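Local coordinates for protein NADH dehydrogenase, putative (Plasmodium falciparum, PDB 5JWC) that probably oxidises NADH through its bound FAD and passes the electrons to ubiquinone, as a membrane-associated type II NADH dehydrogenase that binds the inhibitor RYL-552, at residues G40-L45 with L495-K500; T66-C71 with V79-E84; A427-Y432 with K456-L461. One frame throughout, in Å; residues are numbered along the deposited sequence.

Contact 1 of 3, residues G40-L45 with L495-K500. With TRT (fragment of triton X-100), chain T; TRT (fragment of triton X-100), chain J.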
loop_
_atom_site.group_PDB
_atom_site.type_symbol
_atom_site.label_atom_id
_atom_site.label_comp_id
_atom_site.label_asym_id
_atom_site.label_seq_id
_atom_site.Cartn_x
_atom_site.Cartn_y
_atom_site.Cartn_z
ATOM N N GLY A 40 1.500 16.629 -18.333
ATOM C CA GLY A 40 0.883 17.598 -17.443
ATOM C C GLY A 40 1.776 17.986 -16.286
ATOM O O GLY A 40 1.971 19.173 -16.026
ATOM N N PHE A 41 2.325 16.989 -15.595
ATOM C CA PHE A 41 3.183 17.226 -14.435
ATOM C C PHE A 41 4.476 17.939 -14.818
ATOM O O PHE A 41 4.902 18.877 -14.127
ATOM C CB PHE A 41 3.494 15.891 -13.712
ATOM C CG PHE A 41 4.270 16.042 -12.415
ATOM C CD1 PHE A 41 3.815 16.857 -11.403
ATOM C CD2 PHE A 41 5.459 15.361 -12.223
ATOM C CE1 PHE A 41 4.538 16.988 -10.201
ATOM C CE2 PHE A 41 6.186 15.478 -11.025
ATOM C CZ PHE A 41 5.712 16.295 -10.014
ATOM N N ASN A 42 5.133 17.525 -15.899
ATOM C CA ASN A 42 6.365 18.237 -16.228
ATOM C C ASN A 42 6.082 19.663 -16.715
ATOM O O ASN A 42 6.904 20.545 -16.539
ATOM C CB ASN A 42 7.205 17.465 -17.244
ATOM C CG ASN A 42 7.917 16.294 -16.605
ATOM O OD1 ASN A 42 8.918 16.465 -15.935
ATOM N ND2 ASN A 42 7.363 15.111 -16.763
ATOM N N PHE A 43 4.916 19.898 -17.289
ATOM C CA PHE A 43 4.557 21.272 -17.638
ATOM C C PHE A 43 4.458 22.102 -16.345
ATOM O O PHE A 43 4.984 23.223 -16.252
ATOM C CB PHE A 43 3.237 21.296 -18.406
ATOM C CG PHE A 43 2.871 22.663 -18.956
ATOM C CD1 PHE A 43 3.133 22.985 -20.283
ATOM C CD2 PHE A 43 2.245 23.608 -18.150
ATOM C CE1 PHE A 43 2.775 24.246 -20.815
ATOM C CE2 PHE A 43 1.894 24.870 -18.652
ATOM C CZ PHE A 43 2.159 25.186 -19.991
ATOM N N LEU A 44 3.768 21.538 -15.356
ATOM C CA LEU A 44 3.618 22.162 -14.047
ATOM C C LEU A 44 4.977 22.442 -13.402
ATOM O O LEU A 44 5.182 23.499 -12.808
ATOM C CB LEU A 44 2.770 21.265 -13.121
ATOM C CG LEU A 44 2.392 21.832 -11.745
ATOM C CD1 LEU A 44 1.218 22.817 -11.898
ATOM C CD2 LEU A 44 2.058 20.719 -10.721
ATOM N N LEU A 45 5.903 21.497 -13.503
ATOM C CA LEU A 45 7.200 21.673 -12.884
ATOM C C LEU A 45 7.942 22.880 -13.445
ATOM O O LEU A 45 8.777 23.441 -12.760
ATOM C CB LEU A 45 8.087 20.429 -13.027
ATOM C CG LEU A 45 7.681 19.220 -12.172
ATOM C CD1 LEU A 45 8.644 18.033 -12.387
ATOM C CD2 LEU A 45 7.440 19.534 -10.688
ATOM N N LEU A 495 16.748 10.162 -13.663
ATOM C CA LEU A 495 15.465 10.478 -14.293
ATOM C C LEU A 495 14.346 10.741 -13.270
ATOM O O LEU A 495 13.373 11.441 -13.575
ATOM C CB LEU A 495 15.056 9.363 -15.264
ATOM C CG LEU A 495 16.066 9.148 -16.410
ATOM C CD1 LEU A 495 15.615 8.028 -17.342
ATOM C CD2 LEU A 495 16.287 10.454 -17.199
ATOM N N LEU A 496 14.490 10.216 -12.054
ATOM C CA LEU A 496 13.491 10.464 -11.018
ATOM C C LEU A 496 13.362 11.985 -10.748
ATOM O O LEU A 496 14.330 12.715 -10.873
ATOM C CB LEU A 496 13.856 9.689 -9.749
ATOM C CG LEU A 496 13.675 8.176 -9.852
ATOM C CD1 LEU A 496 14.266 7.484 -8.621
ATOM C CD2 LEU A 496 12.178 7.803 -10.039
ATOM N N LEU A 497 12.164 12.450 -10.404
ATOM C CA LEU A 497 11.885 13.898 -10.404
ATOM C C LEU A 497 11.964 14.582 -9.036
ATOM O O LEU A 497 11.623 15.764 -8.915
ATOM C CB LEU A 497 10.509 14.144 -11.015
ATOM C CG LEU A 497 10.474 13.663 -12.475
ATOM C CD1 LEU A 497 9.079 13.773 -13.015
ATOM C CD2 LEU A 497 11.438 14.503 -13.327
ATOM N N SER A 498 12.402 13.855 -8.007
ATOM C CA SER A 498 12.599 14.465 -6.693
ATOM C C SER A 498 13.645 13.698 -5.899
ATOM O O SER A 498 13.886 12.518 -6.161
ATOM C CB SER A 498 11.292 14.513 -5.902
ATOM O OG SER A 498 10.913 13.210 -5.506
ATOM N N TRP A 499 14.248 14.369 -4.924
ATOM C CA TRP A 499 15.180 13.713 -4.012
ATOM C C TRP A 499 14.489 12.668 -3.138
ATOM O O TRP A 499 15.094 11.660 -2.802
ATOM C CB TRP A 499 15.889 14.758 -3.143
ATOM C CG TRP A 499 16.834 15.591 -3.949
ATOM C CD1 TRP A 499 16.678 16.904 -4.313
ATOM C CD2 TRP A 499 18.057 15.151 -4.549
ATOM N NE1 TRP A 499 17.745 17.306 -5.079
ATOM C CE2 TRP A 499 18.609 16.249 -5.234
ATOM C CE3 TRP A 499 18.753 13.936 -4.549
ATOM C CZ2 TRP A 499 19.815 16.169 -5.923
ATOM C CZ3 TRP A 499 19.952 13.858 -5.233
ATOM C CH2 TRP A 499 20.468 14.968 -5.915
ATOM N N LYS A 500 13.234 12.910 -2.766
ATOM C CA LYS A 500 12.443 11.921 -2.036
ATOM C C LYS A 500 12.417 10.578 -2.797
ATOM O O LYS A 500 12.689 9.522 -2.235
ATOM C CB LYS A 500 11.003 12.441 -1.816
ATOM C CG LYS A 500 10.075 11.490 -1.037
ATOM C CD LYS A 500 9.333 10.508 -1.961
ATOM C CE LYS A 500 8.446 11.242 -2.980
ATOM N NZ LYS A 500 7.858 10.293 -3.988
HETATM O O21 TRT T . 14.974 18.013 -0.471
HETATM C C20 TRT T . 14.923 18.118 0.940
HETATM C C19 TRT T . 16.228 17.611 1.568
HETATM O O18 TRT T . 16.421 16.188 1.302
HETATM C C17 TRT T . 17.130 15.922 0.101
HETATM C C16 TRT T . 18.153 14.760 0.318
HETATM O O15 TRT T . 18.794 14.565 -0.979
HETATM C C12 TRT T . 19.337 13.258 -1.229
HETATM C C13 TRT T . 18.517 12.104 -1.107
HETATM C C14 TRT T . 19.055 10.843 -1.369
HETATM C C11 TRT T . 20.673 13.147 -1.616
HETATM C C10 TRT T . 21.214 11.878 -1.875
HETATM C C9 TRT T . 20.394 10.737 -1.779
HETATM C C6 TRT T . 21.028 9.373 -2.006
HETATM C C8 TRT T . 20.033 8.330 -2.546
HETATM C C7 TRT T . 22.234 9.449 -2.943
HETATM C C5 TRT T . 21.557 9.274 -0.523
HETATM C C1 TRT T . 21.347 8.135 0.552
HETATM C C2 TRT T . 20.004 7.394 0.598
HETATM C C4 TRT T . 22.512 7.168 0.340
HETATM C C3 TRT T . 21.481 8.818 1.909
HETATM C C25 TRT J . 13.221 11.842 -19.302
HETATM O O24 TRT J . 12.476 10.835 -18.686
HETATM C C23 TRT J . 11.745 10.092 -19.659
HETATM C C22 TRT J . 11.718 8.654 -19.254
HETATM O O21 TRT J . 12.875 7.971 -19.814
HETATM C C20 TRT J . 12.995 6.658 -19.294
HETATM C C19 TRT J . 13.940 5.832 -20.158
HETATM O O18 TRT J . 15.313 6.293 -20.124
HETATM C C17 TRT J . 16.079 5.741 -21.187
HETATM C C16 TRT J . 17.535 6.288 -21.111
HETATM O O15 TRT J . 17.646 7.619 -21.699
HETATM C C12 TRT J . 18.632 8.313 -20.922
HETATM C C13 TRT J . 19.906 7.704 -20.769
HETATM C C14 TRT J . 20.884 8.327 -19.982
HETATM C C11 TRT J . 18.334 9.517 -20.285
HETATM C C10 TRT J . 19.320 10.150 -19.495
HETATM C C9 TRT J . 20.596 9.556 -19.346
HETATM C C6 TRT J . 21.662 10.241 -18.481
HETATM C C8 TRT J . 22.460 11.282 -19.306
HETATM C C7 TRT J . 20.917 10.993 -17.376
HETATM C C5 TRT J . 22.484 9.106 -17.731
HETATM C C1 TRT J . 24.020 8.762 -17.982
HETATM C C2 TRT J . 24.383 8.500 -19.458
HETATM C C4 TRT J . 24.930 9.808 -17.321
HETATM C C3 TRT J . 24.305 7.456 -17.259
#
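L497 leads with its CD1 methyl, which meets three side chains of the helix segment 40-45, while CD2 also comes near N42. Its CG sits beside the backbone N and CD1 lies anti to CA (chi2 174°), which carries that methyl outward as the leading tip of the side chain. CD1 meets the F41 ring at its edge, close to the ring plane, 3.9 Å from F41 CE2. The phenyl ring extends alongside L497 in the opposite sense, and one of its faces is covered by L45, one helical turn on, whose CG stands 4.1 Å above the ring centre. L45 also adds its own CD1, 4.3 Å from L497 CD1, so the leucine methyl is flanked by ring edge and aliphatic branch. N42 crosses L497 at about a right angle. Toward L497 its OD1 makes van der Waals contact alone, 4.0 Å from L497 CD1; the amide's polar partners lie elsewhere, ND2 hydrogen-bonded to W38 O one turn back, which restrains the rotation of the amide, and OD1 probably bonded to Y432 OH. Apolar contact dominates, and no hydrogen bond joins the two segments. Beyond L497 the chain turns into helix 499-515. S498 is its N-cap, with OG bonded to S501 N and also to E84 OE1. Triton fragments border this segment: L495 CD1 lies 3.3 Å from O18 of the chain J molecule, and W499 CE3 lies 3.4 Å from C12 of the chain T molecule. W499 also packs on Y515 of the second subunit. On the other side of the contact, helix 38-46 follows strand 30-34 through a glycine-rich turn containing G35, G37 and G40, consistent with the GxGxxG motif of a Rossmann-type FAD-binding fold.

Contact 2 of 3, residues T66-C71 with V79-E84. With FAD (flavin-adenine dinucleotide), chain C.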
loop_
_atom_site.group_PDB
_atom_site.type_symbol
_atom_site.label_atom_id
_atom_site.label_comp_id
_atom_site.label_asym_id
_atom_site.label_seq_id
_atom_site.Cartn_x
_atom_site.Cartn_y
_atom_site.Cartn_z
ATOM N N THR A 66 5.823 5.964 -14.741
ATOM C CA THR A 66 5.439 4.724 -15.434
ATOM C C THR A 66 6.564 3.730 -15.786
ATOM O O THR A 66 6.332 2.523 -15.746
ATOM C CB THR A 66 4.674 5.048 -16.739
ATOM O OG1 THR A 66 5.417 5.995 -17.508
ATOM C CG2 THR A 66 3.311 5.663 -16.415
ATOM N N PRO A 67 7.774 4.213 -16.153
ATOM C CA PRO A 67 8.766 3.185 -16.516
ATOM C C PRO A 67 9.101 2.161 -15.418
ATOM O O PRO A 67 9.637 1.098 -15.741
ATOM C CB PRO A 67 10.019 4.004 -16.837
ATOM C CG PRO A 67 9.502 5.330 -17.266
ATOM C CD PRO A 67 8.290 5.577 -16.386
ATOM N N LEU A 68 8.800 2.474 -14.160
ATOM C CA LEU A 68 9.170 1.590 -13.053
ATOM C C LEU A 68 8.025 0.707 -12.577
ATOM O O LEU A 68 8.183 -0.084 -11.630
ATOM C CB LEU A 68 9.721 2.419 -11.893
ATOM C CG LEU A 68 11.046 3.092 -12.263
ATOM C CD1 LEU A 68 11.565 3.947 -11.140
ATOM C CD2 LEU A 68 12.114 2.004 -12.638
ATOM N N LEU A 69 6.888 0.813 -13.253
ATOM C CA LEU A 69 5.698 0.025 -12.911
ATOM C C LEU A 69 5.937 -1.516 -12.901
ATOM O O LEU A 69 5.420 -2.216 -12.026
ATOM C CB LEU A 69 4.577 0.377 -13.883
ATOM C CG LEU A 69 3.782 1.644 -13.504
ATOM C CD1 LEU A 69 2.694 1.919 -14.512
ATOM C CD2 LEU A 69 3.167 1.553 -12.104
ATOM N N PRO A 70 6.726 -2.051 -13.859
ATOM C CA PRO A 70 7.002 -3.500 -13.782
ATOM C C PRO A 70 7.691 -3.896 -12.483
ATOM O O PRO A 70 7.417 -4.984 -11.969
ATOM C CB PRO A 70 7.925 -3.741 -14.981
ATOM C CG PRO A 70 7.468 -2.701 -15.991
ATOM C CD PRO A 70 7.219 -1.479 -15.131
ATOM N N CYS A 71 8.551 -3.025 -11.956
ATOM C CA CYS A 71 9.229 -3.292 -10.675
ATOM C C CYS A 71 8.262 -3.401 -9.509
ATOM O O CYS A 71 8.523 -4.080 -8.525
ATOM C CB CYS A 71 10.240 -2.201 -10.379
ATOM S SG CYS A 71 11.641 -2.222 -11.491
ATOM N N VAL A 79 5.881 1.890 -3.961
ATOM C CA VAL A 79 5.089 2.970 -4.496
ATOM C C VAL A 79 5.748 4.334 -4.281
ATOM O O VAL A 79 5.579 5.229 -5.102
ATOM C CB VAL A 79 3.670 2.943 -3.894
ATOM C CG1 VAL A 79 2.873 4.198 -4.267
ATOM C CG2 VAL A 79 2.945 1.722 -4.410
ATOM N N ASN A 80 6.503 4.502 -3.198
ATOM C CA ASN A 80 7.160 5.802 -2.970
ATOM C C ASN A 80 8.203 6.161 -4.035
ATOM O O ASN A 80 8.511 7.348 -4.238
ATOM C CB ASN A 80 7.801 5.844 -1.573
ATOM C CG ASN A 80 6.753 5.856 -0.457
ATOM O OD1 ASN A 80 6.694 4.949 0.369
ATOM N ND2 ASN A 80 5.897 6.876 -0.461
ATOM N N VAL A 81 8.766 5.150 -4.698
ATOM C CA VAL A 81 9.711 5.392 -5.790
ATOM C C VAL A 81 8.970 5.825 -7.038
ATOM O O VAL A 81 9.487 6.619 -7.821
ATOM C CB VAL A 81 10.564 4.131 -6.149
ATOM C CG1 VAL A 81 11.593 4.459 -7.247
ATOM C CG2 VAL A 81 11.272 3.604 -4.935
ATOM N N CYS A 82 7.742 5.339 -7.197
ATOM C CA CYS A 82 7.025 5.449 -8.466
ATOM C C CYS A 82 5.982 6.565 -8.552
ATOM O O CYS A 82 5.272 6.669 -9.560
ATOM C CB CYS A 82 6.305 4.131 -8.766
ATOM S SG CYS A 82 7.334 2.702 -8.873
ATOM N N THR A 83 5.846 7.369 -7.500
ATOM C CA THR A 83 4.832 8.429 -7.501
ATOM C C THR A 83 5.380 9.755 -7.001
ATOM O O THR A 83 6.409 9.808 -6.313
ATOM C CB THR A 83 3.614 8.077 -6.612
ATOM O OG1 THR A 83 4.087 7.656 -5.336
ATOM C CG2 THR A 83 2.767 6.950 -7.202
ATOM N N GLU A 84 4.685 10.824 -7.372
ATOM C CA GLU A 84 4.886 12.142 -6.767
ATOM C C GLU A 84 3.514 12.750 -6.502
ATOM O O GLU A 84 2.654 12.740 -7.383
ATOM C CB GLU A 84 5.679 13.087 -7.682
ATOM C CG GLU A 84 7.015 12.565 -8.173
ATOM C CD GLU A 84 8.080 12.560 -7.086
ATOM O OE1 GLU A 84 9.239 12.185 -7.376
ATOM O OE2 GLU A 84 7.762 12.932 -5.943
HETATM P PA FAD C . -0.019 10.003 -18.839
HETATM O O1A FAD C . -0.657 8.644 -18.829
HETATM O O2A FAD C . 1.359 10.031 -18.277
HETATM O O5B FAD C . -0.952 11.065 -18.069
HETATM C C5B FAD C . -2.300 11.268 -18.426
HETATM C C4B FAD C . -2.947 11.994 -17.258
HETATM O O4B FAD C . -4.222 12.462 -17.649
HETATM C C3B FAD C . -3.155 11.059 -16.062
HETATM O O3B FAD C . -2.862 11.773 -14.880
HETATM C C2B FAD C . -4.643 10.789 -16.084
HETATM O O2B FAD C . -5.129 10.552 -14.784
HETATM C C1B FAD C . -5.140 12.121 -16.634
HETATM N N9A FAD C . -6.473 12.089 -17.242
HETATM C C8A FAD C . -7.053 11.075 -17.967
HETATM N N7A FAD C . -8.286 11.495 -18.346
HETATM C C5A FAD C . -8.491 12.747 -17.880
HETATM C C6A FAD C . -9.567 13.614 -17.987
HETATM N N6A FAD C . -10.629 13.281 -18.721
HETATM N N1A FAD C . -9.481 14.858 -17.405
HETATM C C2A FAD C . -8.338 15.229 -16.721
HETATM N N3A FAD C . -7.270 14.357 -16.615
HETATM C C4A FAD C . -7.357 13.133 -17.183
HETATM N N1 FAD C . 7.870 5.777 -21.958
HETATM C C2 FAD C . 9.218 5.948 -22.113
HETATM O O2 FAD C . 9.633 6.904 -22.757
HETATM N N3 FAD C . 10.118 5.066 -21.537
HETATM C C4 FAD C . 9.689 4.000 -20.790
HETATM O O4 FAD C . 10.519 3.237 -20.279
HETATM C C4X FAD C . 8.322 3.822 -20.614
HETATM N N5 FAD C . 7.840 2.767 -19.872
HETATM C C5X FAD C . 6.468 2.612 -19.711
HETATM C C6 FAD C . 5.981 1.567 -18.947
HETATM C C7 FAD C . 4.615 1.385 -18.770
HETATM C C7M FAD C . 4.131 0.220 -17.937
HETATM C C8 FAD C . 3.720 2.273 -19.352
HETATM C C8M FAD C . 2.241 2.096 -19.176
HETATM C C9 FAD C . 4.208 3.332 -20.120
HETATM C C9A FAD C . 5.578 3.508 -20.294
HETATM N N10 FAD C . 6.071 4.559 -21.048
HETATM C C10 FAD C . 7.423 4.719 -21.199
HETATM C "C1'" FAD C . 5.148 5.517 -21.743
HETATM C "C2'" FAD C . 4.730 6.724 -20.943
HETATM O "O2'" FAD C . 4.142 6.293 -19.747
HETATM C "C3'" FAD C . 3.666 7.450 -21.746
HETATM O "O3'" FAD C . 4.127 7.738 -23.047
HETATM C "C4'" FAD C . 3.349 8.726 -20.986
HETATM O "O4'" FAD C . 2.602 8.336 -19.863
HETATM C "C5'" FAD C . 2.568 9.734 -21.816
HETATM O "O5'" FAD C . 2.409 10.893 -21.025
HETATM P P FAD C . 0.985 11.645 -20.992
HETATM O O1P FAD C . 1.111 12.901 -20.160
HETATM O O2P FAD C . 0.580 11.867 -22.423
HETATM O O3P FAD C . -0.039 10.563 -20.352
#
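The backbones approach most closely at L68 and C82, whose CA atoms are 6.4 Å apart, where the 3-10 turn 66-68 runs beside the end of the short helix 79-82 with no hydrogen bond between them. L68 serves both partners on the other segment, each with a different part of its side chain. Its CB rests 3.9 Å from C82 SG, near the root of the chain, while CD1 reaches V81 CG1, also at 3.9 Å. The L68 and V81 side chains cross at about a right angle. The V81 branch in contact is CG1, anti to its backbone N (chi1 -177°). The sulfur of C82 lies near the L68 carbonyl too, SG to L68 O being 4.0 Å. Within 79-84 the turn is closed at V79 O, which two donors grip from opposite faces of its carbonyl plane: C82 N at 3.0 Å and T83 OG1 at 2.9 Å. The hydroxyl stands above that plane, 40° out of it.

At its start, segment 66-71 turns to the flavin. T66 OG1 is hydrogen-bonded to the ribityl hydroxyl O2' of FAD at 2.6 Å and is also hydrogen-bonded by W38 NE1. P67 CA lies 3.5 Å from FAD N5, the atom through which flavins usually take up hydride. V79 and N80, which open the second segment, line a pocket for the bound quinolone inhibitor. Strand 83-85 pairs with strand 62-64 in a two-stranded antiparallel sheet. I158 of helix 158-174 touches L69, C82 and T83; V81 leans on H504, F505 and D508 of helix 499-515; P70 packs against helix 198-218; and I520 of the second subunit meets V79 and T83.

Contact 3 of 3, residues A427-Y432 with K456-L461. With TRT (fragment of triton X-100), chain J.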
loop_
_atom_site.group_PDB
_atom_site.type_symbol
_atom_site.label_atom_id
_atom_site.label_comp_id
_atom_site.label_asym_id
_atom_site.label_seq_id
_atom_site.Cartn_x
_atom_site.Cartn_y
_atom_site.Cartn_z
ATOM N N ALA A 427 6.783 13.112 -24.089
ATOM C CA ALA A 427 5.857 13.932 -23.304
ATOM C C ALA A 427 6.625 14.928 -22.433
ATOM O O ALA A 427 6.238 16.090 -22.307
ATOM C CB ALA A 427 4.927 13.049 -22.440
ATOM N N LYS A 428 7.724 14.479 -21.844
ATOM C CA LYS A 428 8.528 15.365 -21.009
ATOM C C LYS A 428 9.185 16.475 -21.828
ATOM O O LYS A 428 9.183 17.648 -21.427
ATOM C CB LYS A 428 9.593 14.569 -20.258
ATOM C CG LYS A 428 10.371 15.444 -19.295
ATOM C CD LYS A 428 11.448 14.656 -18.576
ATOM C CE LYS A 428 12.101 15.479 -17.463
ATOM N NZ LYS A 428 13.210 14.711 -16.807
ATOM N N GLN A 429 9.749 16.123 -22.976
ATOM C CA GLN A 429 10.384 17.156 -23.804
ATOM C C GLN A 429 9.359 18.168 -24.340
ATOM O O GLN A 429 9.665 19.359 -24.446
ATOM C CB GLN A 429 11.160 16.525 -24.970
ATOM C CG GLN A 429 12.362 15.701 -24.545
ATOM C CD GLN A 429 13.075 15.047 -25.716
ATOM O OE1 GLN A 429 13.138 15.601 -26.809
ATOM N NE2 GLN A 429 13.624 13.860 -25.483
ATOM N N GLU A 430 8.163 17.698 -24.691
ATOM C CA GLU A 430 7.103 18.587 -25.182
ATOM C C GLU A 430 6.657 19.541 -24.080
ATOM O O GLU A 430 6.346 20.725 -24.332
ATOM C CB GLU A 430 5.892 17.795 -25.690
ATOM C CG GLU A 430 6.097 17.065 -27.015
ATOM C CD GLU A 430 5.074 15.951 -27.240
ATOM O OE1 GLU A 430 3.995 15.986 -26.604
ATOM O OE2 GLU A 430 5.346 15.027 -28.050
ATOM N N ALA A 431 6.572 19.005 -22.865
ATOM C CA ALA A 431 6.186 19.801 -21.711
ATOM C C ALA A 431 7.206 20.894 -21.440
ATOM O O ALA A 431 6.826 22.013 -21.101
ATOM C CB ALA A 431 6.006 18.909 -20.451
ATOM N N TYR A 432 8.496 20.567 -21.532
ATOM C CA TYR A 432 9.517 21.561 -21.267
ATOM C C TYR A 432 9.548 22.607 -22.391
ATOM O O TYR A 432 9.709 23.804 -22.124
ATOM C CB TYR A 432 10.888 20.913 -21.056
ATOM C CG TYR A 432 10.995 20.280 -19.672
ATOM C CD1 TYR A 432 10.073 20.609 -18.675
ATOM C CD2 TYR A 432 12.018 19.387 -19.347
ATOM C CE1 TYR A 432 10.146 20.054 -17.403
ATOM C CE2 TYR A 432 12.106 18.831 -18.069
ATOM C CZ TYR A 432 11.159 19.172 -17.100
ATOM O OH TYR A 432 11.208 18.634 -15.821
ATOM N N LYS A 456 14.257 14.956 -29.208
ATOM C CA LYS A 456 15.571 14.342 -29.262
ATOM C C LYS A 456 15.541 12.933 -28.668
ATOM O O LYS A 456 15.173 12.728 -27.505
ATOM C CB LYS A 456 16.594 15.211 -28.530
ATOM C CG LYS A 456 17.963 14.543 -28.386
ATOM C CD LYS A 456 19.054 15.525 -27.959
ATOM C CE LYS A 456 20.378 14.805 -27.661
ATOM N NZ LYS A 456 21.344 14.899 -28.797
ATOM N N TRP A 457 15.930 11.953 -29.471
ATOM C CA TRP A 457 15.939 10.585 -28.973
ATOM C C TRP A 457 17.133 10.356 -28.040
ATOM O O TRP A 457 18.274 10.648 -28.391
ATOM C CB TRP A 457 15.969 9.589 -30.126
ATOM C CG TRP A 457 15.962 8.171 -29.637
ATOM C CD1 TRP A 457 15.018 7.577 -28.841
ATOM C CD2 TRP A 457 16.943 7.177 -29.918
ATOM N NE1 TRP A 457 15.366 6.264 -28.598
ATOM C CE2 TRP A 457 16.539 5.991 -29.259
ATOM C CE3 TRP A 457 18.122 7.164 -30.663
ATOM C CZ2 TRP A 457 17.277 4.810 -29.326
ATOM C CZ3 TRP A 457 18.860 5.994 -30.726
ATOM C CH2 TRP A 457 18.435 4.831 -30.065
ATOM N N LYS A 458 16.865 9.835 -26.850
ATOM C CA LYS A 458 17.926 9.657 -25.858
ATOM C C LYS A 458 18.261 8.181 -25.644
ATOM O O LYS A 458 19.179 7.847 -24.912
ATOM C CB LYS A 458 17.518 10.283 -24.526
ATOM C CG LYS A 458 16.963 11.711 -24.631
ATOM C CD LYS A 458 18.079 12.735 -24.658
ATOM C CE LYS A 458 17.532 14.162 -24.657
ATOM N NZ LYS A 458 16.623 14.417 -23.492
ATOM N N GLY A 459 17.497 7.297 -26.264
ATOM C CA GLY A 459 17.723 5.878 -26.088
ATOM C C GLY A 459 16.683 5.183 -25.227
ATOM O O GLY A 459 15.820 5.822 -24.618
ATOM N N SER A 460 16.761 3.858 -25.197
ATOM C CA SER A 460 15.828 3.033 -24.448
ATOM C C SER A 460 16.572 1.988 -23.641
ATOM O O SER A 460 17.663 1.554 -24.033
ATOM C CB SER A 460 14.844 2.340 -25.382
ATOM O OG SER A 460 14.248 3.266 -26.274
ATOM N N LEU A 461 15.945 1.571 -22.544
ATOM C CA LEU A 461 16.514 0.641 -21.590
ATOM C C LEU A 461 15.477 -0.411 -21.259
ATOM O O LEU A 461 14.293 -0.097 -21.149
ATOM C CB LEU A 461 16.889 1.363 -20.284
ATOM C CG LEU A 461 18.347 1.497 -19.914
ATOM C CD1 LEU A 461 18.878 2.541 -20.896
ATOM C CD2 LEU A 461 18.496 1.999 -18.497
HETATM C C25 TRT J . 13.221 11.842 -19.302
HETATM O O24 TRT J . 12.476 10.835 -18.686
HETATM C C23 TRT J . 11.745 10.092 -19.659
HETATM C C22 TRT J . 11.718 8.654 -19.254
HETATM O O21 TRT J . 12.875 7.971 -19.814
HETATM C C20 TRT J . 12.995 6.658 -19.294
HETATM C C19 TRT J . 13.940 5.832 -20.158
HETATM O O18 TRT J . 15.313 6.293 -20.124
HETATM C C17 TRT J . 16.079 5.741 -21.187
HETATM C C16 TRT J . 17.535 6.288 -21.111
HETATM O O15 TRT J . 17.646 7.619 -21.699
HETATM C C12 TRT J . 18.632 8.313 -20.922
HETATM C C13 TRT J . 19.906 7.704 -20.769
HETATM C C14 TRT J . 20.884 8.327 -19.982
HETATM C C11 TRT J . 18.334 9.517 -20.285
HETATM C C10 TRT J . 19.320 10.150 -19.495
HETATM C C9 TRT J . 20.596 9.556 -19.346
HETATM C C6 TRT J . 21.662 10.241 -18.481
HETATM C C8 TRT J . 22.460 11.282 -19.306
HETATM C C7 TRT J . 20.917 10.993 -17.376
HETATM C C5 TRT J . 22.484 9.106 -17.731
HETATM C C1 TRT J . 24.020 8.762 -17.982
HETATM C C2 TRT J . 24.383 8.500 -19.458
HETATM C C4 TRT J . 24.930 9.808 -17.321
HETATM C C3 TRT J . 24.305 7.456 -17.259
#
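Q429 reaches K456 with CG beside its backbone N (chi1 -66°) and an extended chain beyond, which carries the amide out to the backbone of that residue. Both ends of the amide are used. OE1 takes the K456 N-H at 2.7 Å, and NE2 gives a hydrogen to K456 O at 2.8 Å. The bonds are nearly straight, 169° and 171° at the hydrogens, and each donor lies in the carbonyl plane on a lone pair. One residue's N-H and C=O thus clasp the whole amide and fix its rotation. Helix 424-440, which carries Q429 and places A427 in the FAD pocket, is joined in this way to the loop that leads into the three-stranded antiparallel sheet of the NDH2 C-terminal region, beginning with strand 460-465. K458 comes from the opposite direction, its chain bent at chi2 and again at chi4. K458 NZ stops 3.6 Å from Q429 NE2, a contact between two donors that makes no hydrogen bond. A Triton fragment also touches both segments: K428, fully extended, brings CD within 3.4 Å of its C25, while its C17 lies 3.4 Å from G459 O, which also accepts a bond from Q425 NE2.

In the fold
From the N terminus, helix 38-46 supplies the first half of contact 1, which closes when the chain returns at 495-500 and so spans most of the fold. Inside that loop, contact 2 closes a short excursion between 66-71 and 79-84, next to the flavin, and contact 3 closes the one between 427-432 and 456-461. These two follow in series and do not touch, their nearest atoms about 7 Å apart. Contact 1 meets both: S498 and K500 reach the 79-84 segment, and N42 packs on helix 424-440 and probably hydrogen-bonds to Y432. Contact 1 ties helix 38-46 to the C-terminal helices, contact 3 ties helix 424-440 to the C-terminal sheet, and contact 2 stays beside the flavin.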